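Local coordinates for protein 3-deoxy-D-manno-octulosonate 8-phosphate phosphatase KdsC (Xanthomonas campestris pv. campestris, PDB 4NAV) that probably hydrolyses 3-deoxy-D-manno-octulosonate 8-phosphate to 3-deoxy-D-manno-octulosonate and inorganic phosphate, a magnesium-dependent step of lipopolysaccharide biosynthesis, at residues Leu68-Arg72 against Lys95-Val99; Val113-Asp118 against Val129-Pro135. One frame throughout, in Å; residues are numbered along the deposited sequence.

Interaction 1: residues Leu68-Arg72 against Lys95-Val99; sequences LITAR and KRLAV
I69 and K95 pass each other in opposite directions, the isoleucine reaching from strand 65-70 toward the helix while the lysine runs from the helix back toward the end of the strand. K95 leaves its backbone with CG anti to the carbonyl carbon (chi1 -57°) and is extended from there on, long enough to carry its ammonium group past the isoleucine branch to the strand backbone. The aliphatic part lies alongside I69, with K95 CD 4.1 Å from I69 CG2. At the far end K95 NZ donates a hydrogen bond of 3.1 Å to I69 O, approaching from above the carbonyl plane, 41° out of it, with a C=O...N angle of 125°. The same nitrogen forms salt bridges with D26 and D122, so a buried ammonium group is held by two carboxylates and a main-chain carbonyl. This is consistent with the conserved lysine of haloacid dehalogenase-type phosphatases, which sits at the N-terminal end of a helix beside the first aspartate of the DxDx(T/V) pattern; here D26, a predicted magnesium ligand, is that aspartate. One turn further along the helix the contact turns apolar. I69 CG2, placed anti to the backbone N, also faces A98 CB at 4.4 Å. The other branch of the isoleucine extends to V99, the two side chains crossing at about a right angle, and I69 CD1 meets V99 CG2 at 4.0 Å. Beyond the strand, R72 N makes a weak hydrogen bond of 2.9 Å to OG1 of T70, whose CB is directed away from the helix.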
loop_
_atom_site.group_PDB
_atom_site.type_symbol
_atom_site.label_atom_id
_atom_site.label_comp_id
_atom_site.label_asym_id
_atom_site.label_seq_id
_atom_site.Cartn_x
_atom_site.Cartn_y
_atom_site.Cartn_z
ATOM N N LEU A 68 -15.677 -18.236 3.925
ATOM C CA LEU A 68 -14.624 -17.807 3.000
ATOM C C LEU A 68 -14.348 -18.961 2.062
ATOM O O LEU A 68 -14.336 -20.109 2.495
ATOM C CB LEU A 68 -13.347 -17.476 3.751
ATOM C CG LEU A 68 -13.491 -16.555 4.950
ATOM C CD1 LEU A 68 -12.124 -16.224 5.521
ATOM C CD2 LEU A 68 -14.230 -15.288 4.575
ATOM N N ILE A 69 -14.173 -18.664 0.781
ATOM C CA ILE A 69 -14.020 -19.709 -0.221
ATOM C C ILE A 69 -12.903 -19.343 -1.164
ATOM O O ILE A 69 -12.982 -18.352 -1.883
ATOM C CB ILE A 69 -15.323 -19.950 -0.991
ATOM C CG1 ILE A 69 -16.481 -20.135 0.015
ATOM C CG2 ILE A 69 -15.174 -21.152 -1.907
ATOM C CD1 ILE A 69 -17.749 -20.741 -0.545
ATOM N N THR A 70 -11.850 -20.147 -1.124
ATOM C CA THR A 70 -10.647 -19.908 -1.896
ATOM C C THR A 70 -10.221 -21.195 -2.611
ATOM O O THR A 70 -10.382 -22.308 -2.085
ATOM C CB THR A 70 -9.495 -19.399 -0.999
ATOM O OG1 THR A 70 -8.241 -19.584 -1.664
ATOM C CG2 THR A 70 -9.446 -20.146 0.334
ATOM N N ALA A 71 -9.692 -21.029 -3.817
ATOM C CA ALA A 71 -9.094 -22.130 -4.569
ATOM C C ALA A 71 -7.689 -22.460 -4.034
ATOM O O ALA A 71 -7.251 -23.610 -4.109
ATOM C CB ALA A 71 -9.028 -21.781 -6.046
ATOM N N ARG A 72 -6.996 -21.450 -3.497
ATOM C CA ARG A 72 -5.639 -21.609 -2.954
ATOM C C ARG A 72 -5.716 -22.458 -1.707
ATOM O O ARG A 72 -6.727 -22.479 -1.036
ATOM C CB ARG A 72 -5.001 -20.250 -2.625
ATOM N N LYS A 95 -16.444 -23.323 -7.179
ATOM C CA LYS A 95 -17.025 -22.540 -6.097
ATOM C C LYS A 95 -18.537 -22.695 -6.030
ATOM O O LYS A 95 -19.104 -22.792 -4.946
ATOM C CB LYS A 95 -16.592 -21.087 -6.195
ATOM C CG LYS A 95 -15.072 -20.971 -6.179
ATOM C CD LYS A 95 -14.586 -19.626 -5.680
ATOM C CE LYS A 95 -13.076 -19.595 -5.582
ATOM N NZ LYS A 95 -12.557 -18.357 -4.924
ATOM N N ARG A 96 -19.180 -22.801 -7.187
ATOM C CA ARG A 96 -20.607 -23.136 -7.215
ATOM C C ARG A 96 -20.897 -24.368 -6.372
ATOM O O ARG A 96 -21.723 -24.314 -5.481
ATOM C CB ARG A 96 -21.107 -23.365 -8.653
ATOM C CG ARG A 96 -22.619 -23.395 -8.771
ATOM C CD ARG A 96 -23.104 -23.482 -10.221
ATOM N NE ARG A 96 -23.362 -24.820 -10.743
ATOM C CZ ARG A 96 -22.466 -25.580 -11.364
ATOM N NH1 ARG A 96 -21.212 -25.167 -11.533
ATOM N NH2 ARG A 96 -22.820 -26.771 -11.807
ATOM N N LEU A 97 -20.207 -25.478 -6.657
ATOM C CA LEU A 97 -20.431 -26.749 -5.945
ATOM C C LEU A 97 -20.197 -26.569 -4.452
ATOM O O LEU A 97 -20.962 -27.085 -3.647
ATOM C CB LEU A 97 -19.573 -27.877 -6.514
ATOM N N ALA A 98 -19.173 -25.799 -4.079
ATOM C CA ALA A 98 -18.920 -25.532 -2.666
ATOM C C ALA A 98 -20.113 -24.823 -2.041
ATOM O O ALA A 98 -20.628 -25.251 -1.014
ATOM C CB ALA A 98 -17.672 -24.709 -2.501
ATOM N N VAL A 99 -20.552 -23.739 -2.678
ATOM C CA VAL A 99 -21.714 -23.001 -2.216
ATOM C C VAL A 99 -22.952 -23.901 -2.111
ATOM O O VAL A 99 -23.638 -23.906 -1.088
ATOM C CB VAL A 99 -22.010 -21.792 -3.135
ATOM C CG1 VAL A 99 -23.379 -21.206 -2.849
ATOM C CG2 VAL A 99 -20.960 -20.705 -2.950
#

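Interaction 2: residues Val113-Asp118 against Val129-Pro135; sequences VLFMGD and VGLPVAP
V113 and V129 cross at about a right angle, CG1 of V113 lying 3.7 Å from CG1 of V129. The second branch of V129, CG2, sits between its own backbone N and carbonyl carbon and from there touches F115 CB at 3.7 Å. The F115 ring leads away from 129-135 toward helix 95-105. On the other face of the sheet L114 is shared by two neighbours: its CD1 meets L131 CD2 at 3.9 Å, while its CD2 lies against V133 CG1. That same V133 methyl approaches M116 CB to 3.7 Å, and V162 of helix 158-169 covers L114, M116 and V133.

Between the two layers the backbones run parallel, 14° apart. L131 N binds V113 O and F115 N binds L131 O; V133 N then donates to F115 O (2.8 Å) and G117 N to V133 O (3.2 Å). G117 N comes almost straight on to V133 O, with a C=O...N angle of 169°, whereas F115 N stands above the carbonyl plane of L131. CA-H...O contacts lie between these bonds, among them M116 CA to V133 O. P132 fits without an N-H because its N faces away from strand 113-116, while its CA contacts F115 O.

Toward the C-terminal ends the pairing gives way to P135, whose CD lies 3.3 Å from G117 O and whose CG faces D118 CB. D118, a predicted magnesium ligand, donates a hydrogen bond from its backbone N to D122 OD2, and its carboxylate lies close to that of D26, where a bound cation would probably relieve the like charges. The two strands, joined through helix 123-126, form a beta-alpha-beta unit of the Rossmann-like HAD fold, with the predicted magnesium site at their C-terminal ends.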
loop_
_atom_site.group_PDB
_atom_site.type_symbol
_atom_site.label_atom_id
_atom_site.label_comp_id
_atom_site.label_asym_id
_atom_site.label_seq_id
_atom_site.Cartn_x
_atom_site.Cartn_y
_atom_site.Cartn_z
ATOM N N VAL A 113 -28.488 -16.761 -0.672
ATOM C CA VAL A 113 -27.046 -16.718 -0.600
ATOM C C VAL A 113 -26.492 -15.472 -1.284
ATOM O O VAL A 113 -26.955 -15.072 -2.351
ATOM C CB VAL A 113 -26.442 -17.936 -1.304
ATOM C CG1 VAL A 113 -24.930 -17.955 -1.145
ATOM C CG2 VAL A 113 -27.053 -19.214 -0.765
ATOM N N LEU A 114 -25.493 -14.878 -0.647
ATOM C CA LEU A 114 -24.752 -13.770 -1.190
ATOM C C LEU A 114 -23.362 -14.248 -1.481
ATOM O O LEU A 114 -22.780 -14.985 -0.665
ATOM C CB LEU A 114 -24.631 -12.669 -0.163
ATOM C CG LEU A 114 -23.732 -11.486 -0.556
ATOM C CD1 LEU A 114 -24.301 -10.232 0.082
ATOM C CD2 LEU A 114 -22.270 -11.659 -0.192
ATOM N N PHE A 115 -22.800 -13.844 -2.617
ATOM C CA PHE A 115 -21.425 -14.209 -2.945
ATOM C C PHE A 115 -20.678 -13.015 -3.447
ATOM O O PHE A 115 -21.157 -12.305 -4.336
ATOM C CB PHE A 115 -21.378 -15.305 -4.008
ATOM C CG PHE A 115 -20.033 -15.971 -4.121
ATOM C CD1 PHE A 115 -19.809 -17.224 -3.553
ATOM C CD2 PHE A 115 -19.007 -15.349 -4.761
ATOM C CE1 PHE A 115 -18.588 -17.840 -3.636
ATOM C CE2 PHE A 115 -17.766 -15.947 -4.830
ATOM C CZ PHE A 115 -17.559 -17.200 -4.279
ATOM N N MET A 116 -19.498 -12.785 -2.902
ATOM C CA MET A 116 -18.683 -11.680 -3.338
ATOM C C MET A 116 -17.372 -12.194 -3.890
ATOM O O MET A 116 -16.641 -12.900 -3.188
ATOM C CB MET A 116 -18.404 -10.774 -2.178
ATOM C CG MET A 116 -17.691 -9.508 -2.557
ATOM S SD MET A 116 -17.404 -8.572 -1.072
ATOM C CE MET A 116 -17.070 -6.957 -1.766
ATOM N N GLY A 117 -17.069 -11.839 -5.138
ATOM C CA GLY A 117 -15.827 -12.274 -5.782
ATOM C C GLY A 117 -15.333 -11.235 -6.768
ATOM O O GLY A 117 -16.035 -10.286 -7.057
ATOM N N ASP A 118 -14.125 -11.431 -7.293
ATOM C CA ASP A 118 -13.492 -10.419 -8.150
ATOM C C ASP A 118 -13.000 -10.913 -9.514
ATOM O O ASP A 118 -12.696 -10.087 -10.369
ATOM C CB ASP A 118 -12.305 -9.800 -7.413
ATOM C CG ASP A 118 -11.167 -10.776 -7.209
ATOM O OD1 ASP A 118 -11.385 -11.881 -6.649
ATOM O OD2 ASP A 118 -10.032 -10.424 -7.628
ATOM N N VAL A 129 -25.938 -17.524 -7.447
ATOM C CA VAL A 129 -26.522 -17.073 -6.171
ATOM C C VAL A 129 -27.606 -15.992 -6.298
ATOM O O VAL A 129 -27.720 -15.317 -7.307
ATOM C CB VAL A 129 -25.452 -16.602 -5.184
ATOM C CG1 VAL A 129 -24.493 -17.733 -4.858
ATOM C CG2 VAL A 129 -24.695 -15.394 -5.728
ATOM N N GLY A 130 -28.406 -15.872 -5.258
ATOM C CA GLY A 130 -29.411 -14.856 -5.204
ATOM C C GLY A 130 -28.817 -13.446 -5.245
ATOM O O GLY A 130 -29.393 -12.543 -5.868
ATOM N N LEU A 131 -27.678 -13.237 -4.583
ATOM C CA LEU A 131 -27.106 -11.894 -4.496
ATOM C C LEU A 131 -25.584 -11.874 -4.736
ATOM O O LEU A 131 -24.791 -11.940 -3.798
ATOM C CB LEU A 131 -27.430 -11.265 -3.150
ATOM C CG LEU A 131 -27.044 -9.786 -3.014
ATOM C CD1 LEU A 131 -27.490 -8.964 -4.224
ATOM C CD2 LEU A 131 -27.641 -9.196 -1.750
ATOM N N PRO A 132 -25.174 -11.821 -6.001
ATOM C CA PRO A 132 -23.767 -11.662 -6.285
ATOM C C PRO A 132 -23.347 -10.223 -6.059
ATOM O O PRO A 132 -24.141 -9.318 -6.257
ATOM C CB PRO A 132 -23.679 -12.025 -7.766
ATOM C CG PRO A 132 -24.981 -11.663 -8.323
ATOM C CD PRO A 132 -25.995 -11.831 -7.222
ATOM N N VAL A 133 -22.100 -10.005 -5.687
ATOM C CA VAL A 133 -21.580 -8.636 -5.549
ATOM C C VAL A 133 -20.061 -8.656 -5.869
ATOM O O VAL A 133 -19.365 -9.650 -5.653
ATOM C CB VAL A 133 -21.921 -8.040 -4.150
ATOM C CG1 VAL A 133 -21.476 -8.963 -3.005
ATOM C CG2 VAL A 133 -21.320 -6.673 -3.986
ATOM N N ALA A 134 -19.577 -7.579 -6.463
ATOM C CA ALA A 134 -18.156 -7.470 -6.835
ATOM C C ALA A 134 -17.567 -6.150 -6.373
ATOM O O ALA A 134 -18.258 -5.111 -6.397
ATOM C CB ALA A 134 -17.994 -7.573 -8.314
ATOM N N PRO A 135 -16.319 -6.184 -5.901
ATOM C CA PRO A 135 -15.712 -4.956 -5.470
ATOM C C PRO A 135 -15.384 -4.049 -6.671
ATOM O O PRO A 135 -15.500 -4.474 -7.835
ATOM C CB PRO A 135 -14.469 -5.433 -4.763
ATOM C CG PRO A 135 -14.115 -6.714 -5.430
ATOM C CD PRO A 135 -15.415 -7.336 -5.763
#

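How the interactions relate
Going from the N terminus, strand 65-70 leads through helix 75-84 and strand 87-90 to helix 95-105, and interaction 1 closes this loop by setting the helix against strand 65-70. Helix 95-105 is followed directly by strand 113-116, where interaction 2 opens; it closes the shorter loop through helix 123-126 to strand 131-133. The two loops are thus in series, neither nested nor crossed. They meet in space where V99 packs on F115, V113 and V129, and K95 on F115. Helix 95-105 packs on strands 65-70 and 113-116, which flank the central strand 22-25, and so spans both halves of the five-stranded parallel sheet.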